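Local coordinates for carbonic anhydrase (Trichomonas vaginalis, PDB 6Y04), which probably catalyses the reversible hydration of carbon dioxide to hydrogencarbonate as a zinc-dependent, beta-class carbonic anhydrase, at residues S2-E5 with L6-A10; S147-C150 with V151-P155. All coordinates share one frame; numbering follows the deposited sequence.

Interaction 1 (S2-E5 with L6-A10); sequences SQLE and LITSA
Leu6 meets Ser2 and Gln3 across the first turn of helix 3-17. Its amide N donates to Ser2 O at 2.9 Å, and its CG comes within 3.4 Å of Ser2 O, so the leucine meets this oxygen with both its backbone and its side chain. From Leu6 CD1 the nearest atom of Gln3 is NE2, at 3.9 Å; the two side chains cross obliquely in plain van der Waals contact. That crossing depends on the bend of Gln3 at chi2 (-66°), which turns its amide across toward Leu6 CD1. The polar end of Gln3 is held from outside, OE1 accepting from Arg30 NE of the second subunit, while Leu6 packs on the same arginine.

The backbone ladder continues with Ile7 N to Gln3 O, Thr8 N to Leu4 O at 2.9 Å, and Ser9 N to Glu5 O at 2.8 Å. Leu4 O also has the Thr8 hydroxyl close by, OG1 lying 3.0 Å from it; the chi1 of -63° sets OG1 beside the threonine's own N and turns it back along the helix.

Behind these contacts stands the helix start. Ser2 OG accepts from Glu5 N at 3.2 Å, and the Glu5 carboxylate returns the grip: Ser2 N donates to OE1 at 2.9 Å in a nearly straight bond that uses the anti lone pair of that oxygen. The negative charge next to the first turn would probably suit the helix dipole. Tyr182 of the second subunit adds weak hydrogen bonds to Ser2 OG and Leu4 N. Reciprocal bonds between the N-cap serine and the glutamate three residues on make a capping box, here opening an N-terminal helix that lies against the partner subunit of the dimer.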
# COMPACT_ATOMS: atom_id res chain seq x y z
N SER A 2 -4.97 17.34 18.67
CA SER A 2 -3.94 16.75 17.82
C SER A 2 -4.57 15.77 16.82
O SER A 2 -5.73 15.38 16.96
CB SER A 2 -2.89 16.07 18.66
OG SER A 2 -3.30 14.75 18.99
N GLN A 3 -3.78 15.36 15.82
CA GLN A 3 -4.25 14.47 14.77
C GLN A 3 -4.62 13.11 15.35
O GLN A 3 -5.59 12.49 14.92
CB GLN A 3 -3.19 14.31 13.68
CG GLN A 3 -2.98 15.57 12.85
CD GLN A 3 -4.19 15.90 12.02
OE1 GLN A 3 -4.83 15.03 11.43
NE2 GLN A 3 -4.50 17.18 11.94
N LEU A 4 -3.85 12.67 16.35
CA LEU A 4 -4.11 11.42 17.04
C LEU A 4 -5.44 11.54 17.78
O LEU A 4 -6.25 10.61 17.74
CB LEU A 4 -2.95 11.11 17.99
CG LEU A 4 -3.09 9.85 18.84
CD1 LEU A 4 -3.25 8.60 17.99
CD2 LEU A 4 -1.90 9.70 19.78
N GLU A 5 -5.66 12.68 18.44
CA GLU A 5 -6.87 12.88 19.22
C GLU A 5 -8.08 12.85 18.30
O GLU A 5 -9.10 12.29 18.68
CB GLU A 5 -6.82 14.18 20.02
CG GLU A 5 -5.82 14.12 21.16
CD GLU A 5 -5.61 15.38 21.97
OE1 GLU A 5 -5.46 16.49 21.37
OE2 GLU A 5 -5.58 15.26 23.21
N LEU A 6 -7.93 13.44 17.10
CA LEU A 6 -8.99 13.50 16.10
C LEU A 6 -9.37 12.09 15.66
O LEU A 6 -10.55 11.79 15.50
CB LEU A 6 -8.51 14.32 14.90
CG LEU A 6 -8.50 15.84 15.05
CD1 LEU A 6 -7.89 16.49 13.81
CD2 LEU A 6 -9.90 16.35 15.28
N ILE A 7 -8.35 11.24 15.46
CA ILE A 7 -8.53 9.86 15.05
C ILE A 7 -9.24 9.08 16.16
O ILE A 7 -10.21 8.38 15.89
CB ILE A 7 -7.20 9.24 14.59
CG1 ILE A 7 -6.91 9.60 13.13
CG2 ILE A 7 -7.19 7.73 14.80
CD1 ILE A 7 -5.45 9.59 12.74
N THR A 8 -8.76 9.24 17.41
CA THR A 8 -9.33 8.59 18.58
C THR A 8 -10.81 8.94 18.68
O THR A 8 -11.66 8.06 18.85
CB THR A 8 -8.66 9.07 19.87
OG1 THR A 8 -7.29 8.69 19.80
CG2 THR A 8 -9.29 8.50 21.13
N SER A 9 -11.07 10.24 18.56
CA SER A 9 -12.39 10.84 18.64
C SER A 9 -13.28 10.28 17.54
O SER A 9 -14.39 9.82 17.81
CB SER A 9 -12.24 12.34 18.56
OG SER A 9 -13.49 12.97 18.76
N ALA A 10 -12.79 10.28 16.29
CA ALA A 10 -13.58 9.83 15.16
C ALA A 10 -13.91 8.34 15.30
O ALA A 10 -14.98 7.90 14.89
CB ALA A 10 -12.83 10.10 13.87

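Interaction 2 (S147-C150 with V151-P155); sequences SVRC and VRENP
The C-terminal turn of helix 140-152 carries this contact, in the alpha/beta fold of a beta-class carbonic anhydrase, where the helix packs on strands 90-96 and 163-168. Two i to i+4 bonds run within the helix, Val151 N to Ser147 O at 3.0 Å and Arg152 N to Val148 O at 3.2 Å. A third, Glu153 N to Arg149 O at 2.9 Å, reaches the residue just beyond it.

The inner face is mostly apolar: Val151 sits among Ile67, Leu79, Ile93, Ile157 and Ile163, and its CG2 lies 3.3 Å from Ser147 O. Ser147 OG is tied to Asn143 O and Ile67 N. Beyond the turn, Asn154 binds Gly71 O through ND2 and Leu156 N through OD1. The Arg152 chain, bent at chi2 and chi3, leads away from the turn and bonds the carbonyls of Pro158 and Ile161, pinning the following loop to the helix.

On the exposed face Arg149 and Glu153 pair one turn apart. The guanidinium, also held by Asn146 through NH2, is swung round by the bend at chi3 (28°), and its plane stands 66° from that of the carboxylate. Glu153 OE2 rests against Arg149 CG at 3.4 Å, while Arg149 NH1 and Glu153 OE1, also 3.4 Å apart, form a salt bridge whose hydrogen bond is weak and bent.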
# COMPACT_ATOMS: atom_id res chain seq x y z
N SER A 147 5.67 -2.22 -14.88
CA SER A 147 5.31 -2.89 -13.64
C SER A 147 4.61 -4.21 -13.95
O SER A 147 4.92 -5.23 -13.34
CB SER A 147 4.45 -2.01 -12.78
OG SER A 147 5.26 -1.04 -12.15
N VAL A 148 3.70 -4.18 -14.93
CA VAL A 148 3.00 -5.38 -15.37
C VAL A 148 4.02 -6.39 -15.89
O VAL A 148 3.84 -7.59 -15.72
CB VAL A 148 1.90 -5.05 -16.40
CG1 VAL A 148 1.30 -6.31 -17.01
CG2 VAL A 148 0.81 -4.20 -15.77
N ARG A 149 5.10 -5.90 -16.51
CA ARG A 149 6.13 -6.78 -17.05
C ARG A 149 6.90 -7.43 -15.90
O ARG A 149 7.15 -8.63 -15.94
CB ARG A 149 7.04 -6.04 -18.03
CG ARG A 149 7.89 -6.97 -18.88
CD ARG A 149 9.09 -6.29 -19.52
NE ARG A 149 9.57 -5.17 -18.71
CZ ARG A 149 10.71 -5.13 -18.02
NH1 ARG A 149 11.56 -6.15 -18.05
NH2 ARG A 149 11.01 -4.05 -17.32
N CYS A 150 7.27 -6.64 -14.89
CA CYS A 150 8.13 -7.12 -13.82
C CYS A 150 7.41 -8.14 -12.93
O CYS A 150 8.04 -9.05 -12.40
CB CYS A 150 8.72 -5.99 -12.98
SG CYS A 150 10.05 -5.10 -13.84
N VAL A 151 6.10 -7.97 -12.76
CA VAL A 151 5.32 -8.95 -12.03
C VAL A 151 5.25 -10.24 -12.85
O VAL A 151 5.46 -11.33 -12.31
CB VAL A 151 3.93 -8.42 -11.64
CG1 VAL A 151 3.12 -9.45 -10.86
CG2 VAL A 151 4.03 -7.13 -10.83
N ARG A 152 5.00 -10.10 -14.16
CA ARG A 152 4.90 -11.23 -15.07
C ARG A 152 6.17 -12.09 -15.02
O ARG A 152 6.10 -13.30 -14.87
CB ARG A 152 4.55 -10.75 -16.48
CG ARG A 152 4.48 -11.84 -17.54
CD ARG A 152 3.94 -13.16 -17.03
NE ARG A 152 2.48 -13.25 -16.94
CZ ARG A 152 1.81 -13.82 -15.94
NH1 ARG A 152 2.45 -14.34 -14.90
NH2 ARG A 152 0.50 -13.84 -15.97
N GLU A 153 7.34 -11.43 -15.12
CA GLU A 153 8.62 -12.12 -15.25
C GLU A 153 9.15 -12.54 -13.89
O GLU A 153 10.25 -13.07 -13.80
CB GLU A 153 9.61 -11.25 -16.02
CG GLU A 153 9.43 -11.37 -17.53
CD GLU A 153 9.93 -10.21 -18.38
OE1 GLU A 153 10.86 -9.50 -17.94
OE2 GLU A 153 9.38 -10.02 -19.48
N ASN A 154 8.37 -12.29 -12.83
CA ASN A 154 8.75 -12.71 -11.49
C ASN A 154 8.61 -14.23 -11.41
O ASN A 154 7.53 -14.77 -11.65
CB ASN A 154 7.98 -11.97 -10.39
CG ASN A 154 8.58 -12.17 -9.01
OD1 ASN A 154 8.71 -13.30 -8.55
ND2 ASN A 154 8.93 -11.09 -8.34
N PRO A 155 9.70 -14.96 -11.07
CA PRO A 155 9.68 -16.42 -11.06
C PRO A 155 8.82 -17.03 -9.96
O PRO A 155 8.53 -18.22 -9.99
CB PRO A 155 11.16 -16.79 -10.86
CG PRO A 155 11.77 -15.60 -10.15
CD PRO A 155 11.00 -14.40 -10.67

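How the interactions relate
From the N terminus, interaction 1 comes first, at the start of helix 3-17, and is complete long before the chain reaches interaction 2 at the end of helix 140-152. Each joins consecutive segments, so neither closes a long loop; the two lie in series, neither nested nor crossed. Their centres are 40 Å apart, on opposite sides of the chain's centre, and their nearest atoms about 29 Å apart. Interaction 1 belongs to the helix that reaches onto the second subunit. Interaction 2 ties a helix of the same chain to its central sheet, to the loop around Ile67 and Gly71, and to the loop that follows the helix, with the side chain of Ser147 about 12 Å from the zinc ion.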